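Local coordinates for protein indole-3-pyruvate decarboxylase (PDB 2NXW) that decarboxylates phenylpyruvate and indole-3-pyruvate to the corresponding aldehydes with thiamine diphosphate and magnesium, a step of auxin biosynthesis, at residues A77-S82 against E109-V114; T149-R154 against A166-A171; L208-D213 against H330-I335; G297-D302 against H319-A324. All coordinates share one frame; numbering follows the deposited sequence.

Interaction 1 of 4, residues A77-S82 against E109-V114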
# COMPACT_ATOMS: atom_id res chain seq x y z
N ALA A 77 -5.26 27.22 -15.67
CA ALA A 77 -4.89 28.62 -15.85
C ALA A 77 -6.08 29.57 -15.71
O ALA A 77 -5.93 30.66 -15.15
CB ALA A 77 -4.23 28.81 -17.21
N ALA A 78 -7.23 29.18 -16.25
CA ALA A 78 -8.43 30.01 -16.15
C ALA A 78 -8.84 30.16 -14.69
O ALA A 78 -9.24 31.25 -14.24
CB ALA A 78 -9.56 29.40 -16.96
N ALA A 79 -8.72 29.07 -13.93
CA ALA A 79 -9.07 29.10 -12.52
C ALA A 79 -8.13 30.04 -11.78
O ALA A 79 -8.56 30.88 -10.99
CB ALA A 79 -8.97 27.69 -11.92
N ARG A 80 -6.84 29.93 -12.07
CA ARG A 80 -5.86 30.78 -11.41
C ARG A 80 -6.03 32.24 -11.80
O ARG A 80 -5.88 33.12 -10.96
CB ARG A 80 -4.44 30.34 -11.80
CG ARG A 80 -4.09 28.94 -11.35
CD ARG A 80 -2.62 28.64 -11.62
NE ARG A 80 -2.36 27.21 -11.58
CZ ARG A 80 -1.17 26.67 -11.33
NH1 ARG A 80 -0.12 27.45 -11.08
NH2 ARG A 80 -1.02 25.36 -11.37
N TYR A 81 -6.33 32.49 -13.06
CA TYR A 81 -6.46 33.85 -13.54
C TYR A 81 -7.52 34.66 -12.80
O TYR A 81 -7.28 35.81 -12.43
CB TYR A 81 -6.78 33.86 -15.04
CG TYR A 81 -6.69 35.25 -15.66
CD1 TYR A 81 -5.47 35.74 -16.14
CD2 TYR A 81 -7.81 36.08 -15.72
CE1 TYR A 81 -5.37 37.04 -16.66
CE2 TYR A 81 -7.71 37.38 -16.23
CZ TYR A 81 -6.49 37.85 -16.70
OH TYR A 81 -6.38 39.13 -17.18
N SER A 82 -8.68 34.05 -12.59
CA SER A 82 -9.80 34.72 -11.93
C SER A 82 -10.11 34.23 -10.52
O SER A 82 -11.14 34.62 -9.95
CB SER A 82 -11.04 34.59 -12.81
OG SER A 82 -10.84 35.16 -14.09
N GLU A 109 -0.89 22.45 -6.92
CA GLU A 109 -0.80 23.89 -6.75
C GLU A 109 -2.10 24.58 -6.33
O GLU A 109 -2.29 25.77 -6.56
CB GLU A 109 -0.16 24.51 -8.00
CG GLU A 109 1.27 23.93 -8.17
CD GLU A 109 2.07 24.45 -9.35
OE1 GLU A 109 1.48 24.96 -10.32
OE2 GLU A 109 3.32 24.32 -9.30
N LYS A 110 -2.96 23.79 -5.71
CA LYS A 110 -4.23 24.29 -5.16
C LYS A 110 -5.10 25.08 -6.13
O LYS A 110 -5.55 26.18 -5.82
CB LYS A 110 -3.91 25.15 -3.92
CG LYS A 110 -3.32 24.36 -2.73
CD LYS A 110 -4.40 23.77 -1.82
CE LYS A 110 -4.96 24.84 -0.91
NZ LYS A 110 -5.91 24.28 0.12
N SER A 111 -5.37 24.49 -7.29
CA SER A 111 -6.21 25.14 -8.30
C SER A 111 -7.42 24.23 -8.51
O SER A 111 -7.28 23.06 -8.88
CB SER A 111 -5.44 25.31 -9.61
OG SER A 111 -6.24 25.99 -10.56
N PRO A 112 -8.64 24.76 -8.28
CA PRO A 112 -9.87 23.99 -8.43
C PRO A 112 -10.39 23.75 -9.83
O PRO A 112 -11.27 24.46 -10.32
CB PRO A 112 -10.85 24.76 -7.57
CG PRO A 112 -10.48 26.17 -7.86
CD PRO A 112 -8.94 26.13 -7.82
N VAL A 113 -9.83 22.73 -10.48
CA VAL A 113 -10.26 22.36 -11.81
C VAL A 113 -11.36 21.32 -11.66
O VAL A 113 -11.17 20.29 -11.00
CB VAL A 113 -9.11 21.75 -12.65
CG1 VAL A 113 -9.66 21.18 -13.96
CG2 VAL A 113 -8.06 22.83 -12.95
N VAL A 114 -12.51 21.60 -12.25
CA VAL A 114 -13.63 20.67 -12.23
C VAL A 114 -13.51 19.80 -13.47
O VAL A 114 -13.68 20.28 -14.60
CB VAL A 114 -14.99 21.41 -12.24
CG1 VAL A 114 -16.13 20.40 -12.27
CG2 VAL A 114 -15.10 22.32 -11.02
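A buried salt bridge between Arg-80 and Glu-109, with small-residue packing beside it, joins the C-terminal part of helix 68-82 to the loop that leads into strand 113-119. Arg-80 lies extended from CG to NE, and both of its terminal nitrogens turn to a single carboxylate oxygen. NH2 of Arg-80 makes the shorter bond to OE1 of Glu-109, 2.7 Å with an N-H...O angle of 151°, while its NH1 reaches the same oxygen in a weak bond of 3.1 Å. OE1 sits at the edge of the guanidinium, nearly in its plane, and receives NH2 on its anti lone pair, with guanidinium and carboxylate planes 68° apart. The other oxygen, OE2, takes the backbone amides of Tyr-420 and Tyr-421, and NE of Arg-80 pairs with Asp-76, so both charged groups have further partners.

Ser-111 OG touches two neighbouring helix residues. A chi1 of -177° turns this hydroxyl opposite its own amide nitrogen, 3.5 Å from CB of Ala-79 and 3.7 Å from CG of Arg-80; its hydrogen bond goes to Asp-76, one turn before Arg-80 on helix 68-82. CD of Pro-112 packs more loosely on CB of Ala-79, at 4.4 Å.

Just before this serine, helix 100-108 is closed by a Schellman motif with Lys-110 as its C-prime residue. A helix laid beside the entry to a parallel central strand fits the alpha/beta fold of the N-terminal thiamine diphosphate-binding domain.

Interaction 2 of 4, residues T149-R154 against A166-A171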
# COMPACT_ATOMS: atom_id res chain seq x y z
N THR A 149 -7.93 14.16 -6.79
CA THR A 149 -9.02 15.11 -6.60
C THR A 149 -9.48 15.05 -5.15
O THR A 149 -9.26 14.04 -4.47
CB THR A 149 -10.23 14.82 -7.52
OG1 THR A 149 -10.65 13.46 -7.34
CG2 THR A 149 -9.86 15.05 -8.98
N VAL A 150 -10.13 16.11 -4.67
CA VAL A 150 -10.60 16.14 -3.29
C VAL A 150 -12.02 15.61 -3.09
O VAL A 150 -12.43 15.36 -1.97
CB VAL A 150 -10.51 17.56 -2.67
CG1 VAL A 150 -9.06 17.96 -2.58
CG2 VAL A 150 -11.32 18.57 -3.48
N ALA A 151 -12.75 15.45 -4.18
CA ALA A 151 -14.11 14.93 -4.12
C ALA A 151 -14.47 14.41 -5.50
O ALA A 151 -13.96 14.92 -6.50
CB ALA A 151 -15.08 16.03 -3.69
N GLN A 152 -15.35 13.42 -5.54
CA GLN A 152 -15.78 12.83 -6.79
C GLN A 152 -17.24 12.45 -6.72
O GLN A 152 -17.79 12.22 -5.64
CB GLN A 152 -15.01 11.54 -7.10
CG GLN A 152 -13.50 11.57 -6.93
CD GLN A 152 -13.07 11.47 -5.48
OE1 GLN A 152 -13.65 10.71 -4.69
NE2 GLN A 152 -12.04 12.22 -5.11
N ALA A 153 -17.88 12.37 -7.88
CA ALA A 153 -19.26 11.91 -7.93
C ALA A 153 -19.58 11.37 -9.30
O ALA A 153 -19.11 11.88 -10.32
CB ALA A 153 -20.23 13.05 -7.58
N ARG A 154 -20.36 10.29 -9.33
CA ARG A 154 -20.83 9.72 -10.57
C ARG A 154 -22.29 10.17 -10.58
O ARG A 154 -23.06 9.78 -9.70
CB ARG A 154 -20.75 8.20 -10.57
CG ARG A 154 -21.40 7.60 -11.80
CD ARG A 154 -21.29 6.08 -11.87
NE ARG A 154 -22.07 5.58 -13.00
CZ ARG A 154 -22.06 4.32 -13.42
NH1 ARG A 154 -21.31 3.42 -12.81
NH2 ARG A 154 -22.80 3.97 -14.47
N ALA A 166 -23.62 20.03 -5.84
CA ALA A 166 -23.34 21.04 -4.83
C ALA A 166 -22.25 20.56 -3.87
O ALA A 166 -21.38 21.34 -3.48
CB ALA A 166 -24.62 21.40 -4.05
N ARG A 167 -22.30 19.29 -3.50
CA ARG A 167 -21.30 18.75 -2.58
C ARG A 167 -19.90 18.77 -3.20
O ARG A 167 -18.94 19.23 -2.58
CB ARG A 167 -21.65 17.31 -2.18
CG ARG A 167 -20.57 16.64 -1.32
CD ARG A 167 -20.90 15.19 -0.99
NE ARG A 167 -20.86 14.29 -2.15
CZ ARG A 167 -19.75 13.85 -2.73
NH1 ARG A 167 -18.57 14.23 -2.27
NH2 ARG A 167 -19.82 13.03 -3.77
N VAL A 168 -19.80 18.28 -4.43
CA VAL A 168 -18.51 18.22 -5.10
C VAL A 168 -17.95 19.60 -5.45
O VAL A 168 -16.77 19.86 -5.22
CB VAL A 168 -18.61 17.32 -6.34
CG1 VAL A 168 -17.30 17.35 -7.13
CG2 VAL A 168 -18.89 15.88 -5.89
N LEU A 169 -18.78 20.48 -6.01
CA LEU A 169 -18.29 21.81 -6.35
C LEU A 169 -17.96 22.55 -5.06
O LEU A 169 -17.03 23.36 -5.02
CB LEU A 169 -19.32 22.59 -7.16
CG LEU A 169 -19.70 21.98 -8.50
CD1 LEU A 169 -20.54 22.97 -9.27
CD2 LEU A 169 -18.43 21.62 -9.29
N GLY A 170 -18.71 22.26 -4.00
CA GLY A 170 -18.47 22.90 -2.72
C GLY A 170 -17.13 22.49 -2.16
O GLY A 170 -16.44 23.30 -1.53
N ALA A 171 -16.74 21.23 -2.38
CA ALA A 171 -15.46 20.72 -1.91
C ALA A 171 -14.32 21.40 -2.67
O ALA A 171 -13.29 21.73 -2.09
CB ALA A 171 -15.40 19.21 -2.10
O HOH W 1 -16.23 12.63 -2.82
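The carbonyl oxygen of Gln-152 accepts NH2 of Arg-167 in the direct hydrogen bond between segments 149-154 and 166-171, 2.9 Å long with an N-H...O angle of 158°. The oxygen lies at the edge of the guanidinium, close to its plane, whereas the donor is tilted 30° from the carbonyl plane. A water adds a second bridge: it accepts from Arg-167 NH1 at 2.9 Å and from the backbone N of Gln-152 at 3.0 Å, so the guanidinium reaches the O of Gln-152 directly and its N through the water. A bend at chi3 brings the otherwise extended arginine chain back over the strand, and Glu-164 pairs with NH2 as well.

Beside these polar contacts the packing is apolar and close. Ala-151 CB meets Ala-171 CB at 3.6 Å, and Ala-153 CB meets Val-168 CG2, also at 3.6 Å; that same methyl lies over one face of the guanidinium, offset toward its rim. Strand and helix axes run nearly antiparallel, at 157°, as befits the first half of a beta-alpha-beta crossover ending in strand 179-184.

A leucine in place of Arg-167 would probably leave the Gln-152 carbonyl without its charged donor and Glu-164 without its mate. Strand 152-154, outermost in this chain's sheet, is thus held by alanine and valine methyls and by a cationic group, which probably polarises the carbonyl it grips.

Interaction 3 of 4, residues L208-D213 against H330-I335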
# COMPACT_ATOMS: atom_id res chain seq x y z
N LEU A 208 -11.05 28.16 16.96
CA LEU A 208 -10.66 29.37 16.24
C LEU A 208 -10.17 30.43 17.22
O LEU A 208 -9.11 31.04 17.03
CB LEU A 208 -11.85 29.92 15.44
CG LEU A 208 -11.64 31.25 14.72
CD1 LEU A 208 -10.45 31.15 13.77
CD2 LEU A 208 -12.91 31.62 13.96
N ALA A 209 -10.94 30.65 18.28
CA ALA A 209 -10.58 31.64 19.29
C ALA A 209 -9.28 31.29 20.01
O ALA A 209 -8.40 32.13 20.17
CB ALA A 209 -11.72 31.78 20.31
N ALA A 210 -9.16 30.03 20.43
CA ALA A 210 -7.97 29.56 21.12
C ALA A 210 -6.76 29.67 20.20
O ALA A 210 -5.69 30.11 20.62
CB ALA A 210 -8.16 28.12 21.58
N CYS A 211 -6.94 29.26 18.95
CA CYS A 211 -5.86 29.30 17.97
C CYS A 211 -5.37 30.74 17.75
O CYS A 211 -4.17 31.01 17.79
CB CYS A 211 -6.35 28.70 16.65
SG CYS A 211 -5.10 28.68 15.35
N ALA A 212 -6.31 31.65 17.52
CA ALA A 212 -5.95 33.05 17.31
C ALA A 212 -5.13 33.59 18.48
O ALA A 212 -4.13 34.29 18.28
CB ALA A 212 -7.21 33.89 17.11
N ASP A 213 -5.54 33.29 19.71
CA ASP A 213 -4.81 33.76 20.88
C ASP A 213 -3.40 33.19 20.91
O ASP A 213 -2.44 33.91 21.18
CB ASP A 213 -5.52 33.38 22.18
CG ASP A 213 -6.78 34.18 22.42
OD1 ASP A 213 -6.96 35.26 21.81
OD2 ASP A 213 -7.60 33.74 23.26
N HIS A 330 0.80 20.84 18.07
CA HIS A 330 -0.61 20.47 18.07
C HIS A 330 -1.30 21.08 16.85
O HIS A 330 -0.84 22.07 16.30
CB HIS A 330 -1.27 20.98 19.35
CG HIS A 330 -2.69 20.53 19.52
ND1 HIS A 330 -3.55 21.13 20.42
CD2 HIS A 330 -3.39 19.53 18.94
CE1 HIS A 330 -4.72 20.52 20.37
NE2 HIS A 330 -4.65 19.54 19.48
N THR A 331 -2.41 20.47 16.44
CA THR A 331 -3.16 20.94 15.29
C THR A 331 -4.62 21.25 15.59
O THR A 331 -5.34 20.44 16.19
CB THR A 331 -3.12 19.91 14.14
OG1 THR A 331 -1.76 19.70 13.73
CG2 THR A 331 -3.94 20.40 12.95
N TYR A 332 -5.05 22.43 15.17
CA TYR A 332 -6.43 22.87 15.33
C TYR A 332 -7.14 22.53 14.03
O TYR A 332 -6.71 22.94 12.95
CB TYR A 332 -6.49 24.39 15.54
CG TYR A 332 -5.97 24.88 16.87
CD1 TYR A 332 -6.79 24.87 17.99
CD2 TYR A 332 -4.68 25.39 16.99
CE1 TYR A 332 -6.34 25.37 19.21
CE2 TYR A 332 -4.22 25.89 18.20
CZ TYR A 332 -5.05 25.88 19.31
OH TYR A 332 -4.60 26.39 20.50
N ALA A 333 -8.22 21.76 14.12
CA ALA A 333 -8.97 21.37 12.93
C ALA A 333 -10.18 22.28 12.73
O ALA A 333 -10.60 22.99 13.64
CB ALA A 333 -9.41 19.91 13.06
N ASP A 334 -10.73 22.25 11.52
CA ASP A 334 -11.89 23.05 11.16
C ASP A 334 -11.70 24.55 11.36
O ASP A 334 -12.52 25.22 11.98
CB ASP A 334 -13.12 22.56 11.94
CG ASP A 334 -13.35 21.07 11.76
OD1 ASP A 334 -13.06 20.55 10.67
OD2 ASP A 334 -13.84 20.42 12.71
N ILE A 335 -10.61 25.06 10.81
CA ILE A 335 -10.31 26.48 10.90
C ILE A 335 -10.08 27.04 9.50
O ILE A 335 -9.01 26.87 8.93
CB ILE A 335 -9.05 26.74 11.75
CG1 ILE A 335 -9.31 26.31 13.19
CG2 ILE A 335 -8.66 28.22 11.66
CD1 ILE A 335 -8.23 26.71 14.17
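Tyr-332 opens the contact from strand 330-333, an outermost strand of the mixed sheet in the central domain of this thiamine diphosphate enzyme, and lays its ring against helix 205-221. CB of Cys-211 stands almost over the middle of one ring face, a CH-pi contact of 3.7 Å to the ring centroid and only 10° off the normal. The sulfur lies farther out: a chi1 of -179° points SG away from the residue's own amide nitrogen and brings it obliquely to the ring, 4.3 Å from the centroid, in a sulfur-aromatic contact. Farther along the ring, CE1 of Tyr-332 meets CB of Ala-210 at 4.1 Å. The phenol OH reaches along the helix to hydrogen-bond Glu-214, which restrains the hydroxyl end of the ring, while Cys-211 covers one face.

Past Asp-334, whose positive phi turns the chain, Ile-335 brings its side chain back to the helix and uses two branches there. The side chains of Ile-335 and Leu-208 cross at a slant, with CG2 of Ile-335 4.0 Å from CD1 of Leu-208. The longer branch carries CD1 against CB and SG of Cys-211, so Cys-211 CB sits in the corner between the Tyr-332 ring and the Ile-335 methyl. Between the two segments the side chains meet by van der Waals, CH-pi and sulfur-aromatic contact, and helix 337-346 packs on the same cysteine through Leu-340, with strand 324-327 adding Val-325. In that corner, CD1 of Ile-335 is 3.7 Å from CB and 3.9 Å from SG of Cys-211.

Interaction 4 of 4, residues G297-D302 against H319-A324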
# COMPACT_ATOMS: atom_id res chain seq x y z
N GLY A 297 -1.42 30.11 4.71
CA GLY A 297 -1.93 29.46 3.51
C GLY A 297 -0.91 28.81 2.60
O GLY A 297 -1.17 28.63 1.41
N ALA A 298 0.23 28.39 3.16
CA ALA A 298 1.32 27.83 2.37
C ALA A 298 1.31 26.34 2.06
O ALA A 298 0.95 25.51 2.88
CB ALA A 298 2.64 28.17 3.04
N ILE A 299 1.74 26.02 0.84
CA ILE A 299 1.91 24.63 0.43
C ILE A 299 3.30 24.31 0.97
O ILE A 299 4.23 25.11 0.80
CB ILE A 299 1.93 24.51 -1.11
CG1 ILE A 299 0.50 24.62 -1.64
CG2 ILE A 299 2.59 23.20 -1.53
CD1 ILE A 299 0.43 24.81 -3.14
N LEU A 300 3.45 23.17 1.64
CA LEU A 300 4.76 22.76 2.15
C LEU A 300 5.25 21.60 1.30
O LEU A 300 4.58 20.56 1.23
CB LEU A 300 4.66 22.32 3.61
CG LEU A 300 4.59 23.43 4.66
CD1 LEU A 300 4.62 22.81 6.05
CD2 LEU A 300 5.77 24.37 4.49
N SER A 301 6.40 21.76 0.67
CA SER A 301 6.95 20.72 -0.20
C SER A 301 8.44 20.93 -0.44
O SER A 301 8.94 22.04 -0.32
CB SER A 301 6.21 20.73 -1.54
OG SER A 301 6.88 19.95 -2.52
N ASP A 302 9.15 19.86 -0.79
CA ASP A 302 10.58 19.96 -1.05
C ASP A 302 10.90 20.20 -2.53
O ASP A 302 12.07 20.17 -2.92
CB ASP A 302 11.30 18.69 -0.58
CG ASP A 302 10.91 18.29 0.83
OD1 ASP A 302 10.95 19.16 1.73
OD2 ASP A 302 10.56 17.11 1.04
N HIS A 319 1.58 26.88 10.79
CA HIS A 319 1.13 26.53 9.44
C HIS A 319 -0.39 26.51 9.31
O HIS A 319 -1.05 25.59 9.81
CB HIS A 319 1.74 25.16 9.09
CG HIS A 319 1.44 24.67 7.71
ND1 HIS A 319 1.39 25.50 6.61
CD2 HIS A 319 1.26 23.42 7.24
CE1 HIS A 319 1.20 24.78 5.52
NE2 HIS A 319 1.12 23.51 5.87
N ALA A 320 -0.94 27.53 8.66
CA ALA A 320 -2.38 27.62 8.44
C ALA A 320 -2.60 27.19 7.00
O ALA A 320 -2.16 27.87 6.08
CB ALA A 320 -2.87 29.05 8.67
N PHE A 321 -3.27 26.06 6.81
CA PHE A 321 -3.46 25.51 5.46
C PHE A 321 -4.50 24.39 5.49
O PHE A 321 -4.66 23.73 6.51
CB PHE A 321 -2.12 24.94 5.00
CG PHE A 321 -2.09 24.46 3.59
CD1 PHE A 321 -2.16 25.36 2.53
CD2 PHE A 321 -1.94 23.11 3.31
CE1 PHE A 321 -2.07 24.91 1.21
CE2 PHE A 321 -1.85 22.64 2.00
CZ PHE A 321 -1.91 23.55 0.95
N ASP A 322 -5.19 24.18 4.37
CA ASP A 322 -6.18 23.11 4.27
C ASP A 322 -7.21 23.10 5.40
O ASP A 322 -7.58 22.04 5.90
CB ASP A 322 -5.49 21.73 4.19
CG ASP A 322 -5.09 21.35 2.77
OD1 ASP A 322 -5.52 22.01 1.81
OD2 ASP A 322 -4.33 20.36 2.63
N ARG A 323 -7.66 24.29 5.79
CA ARG A 323 -8.65 24.46 6.84
C ARG A 323 -8.22 23.96 8.22
O ARG A 323 -9.05 23.50 9.00
CB ARG A 323 -9.99 23.82 6.44
CG ARG A 323 -10.63 24.46 5.21
CD ARG A 323 -11.97 23.82 4.86
NE ARG A 323 -13.01 24.10 5.84
CZ ARG A 323 -13.74 25.22 5.90
NH1 ARG A 323 -13.55 26.19 5.02
NH2 ARG A 323 -14.65 25.36 6.85
N ALA A 324 -6.93 24.04 8.50
CA ALA A 324 -6.39 23.64 9.79
C ALA A 324 -5.23 24.56 10.13
O ALA A 324 -4.75 25.30 9.27
CB ALA A 324 -5.91 22.18 9.75
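His-319 and Phe-321, two residues apart on strand 317-321, bury the most surface here, each holding a ring against the loop 297-302; Gly-297 follows as the point where the backbones join. CD1 of Leu-300 lies over one face of the His-319 ring, a CH-pi contact with the methyl 3.7 Å from the ring centroid and 20° off the normal. The two side chains arrive from opposite directions.

On Phe-321 the face is taken by the carbonyl oxygen of Ala-298, 3.1 Å above the ring plane and offset toward the rim, while Ile-299 CG1 touches CZ at 3.7 Å. Lys-110 makes a cation-pi contact with the same ring. A chi1 of -174° swings the ring out over the loop. Just beyond it, a type I' turn from Phe-321 to Ala-324 makes the hairpin into strand 324-327 of the central domain's mixed sheet. A serine replacing Phe-321 would probably open a gap beside Ile-299 and deprive Lys-110 of its cation-pi partner. Gly-297, whose positive phi suits glycine, donates its N to Ala-320 O at 2.7 Å, in the carbonyl plane, with a bent N-H...O angle of 132°.

Overall arrangement
From the N terminus, interaction 1 closes a loop of 26 residues within the N-terminal domain, and interaction 2 follows in series, closing a short one within a beta-alpha-beta unit. Both reach the same parallel sheet, and Val-114 packs on Leu-169 between them. The chain then enters the central domain, where interaction 3 closes a loop of 116 residues and encloses interaction 4. These two share the mixed sheet and meet where Ile-335 N probably hydrogen-bonds Arg-323 O. Across the domains, Lys-110 of interaction 1 forms a salt bridge with Asp-322 of interaction 4, their centres about 17 Å apart, whereas interactions 2 and 3 do not touch.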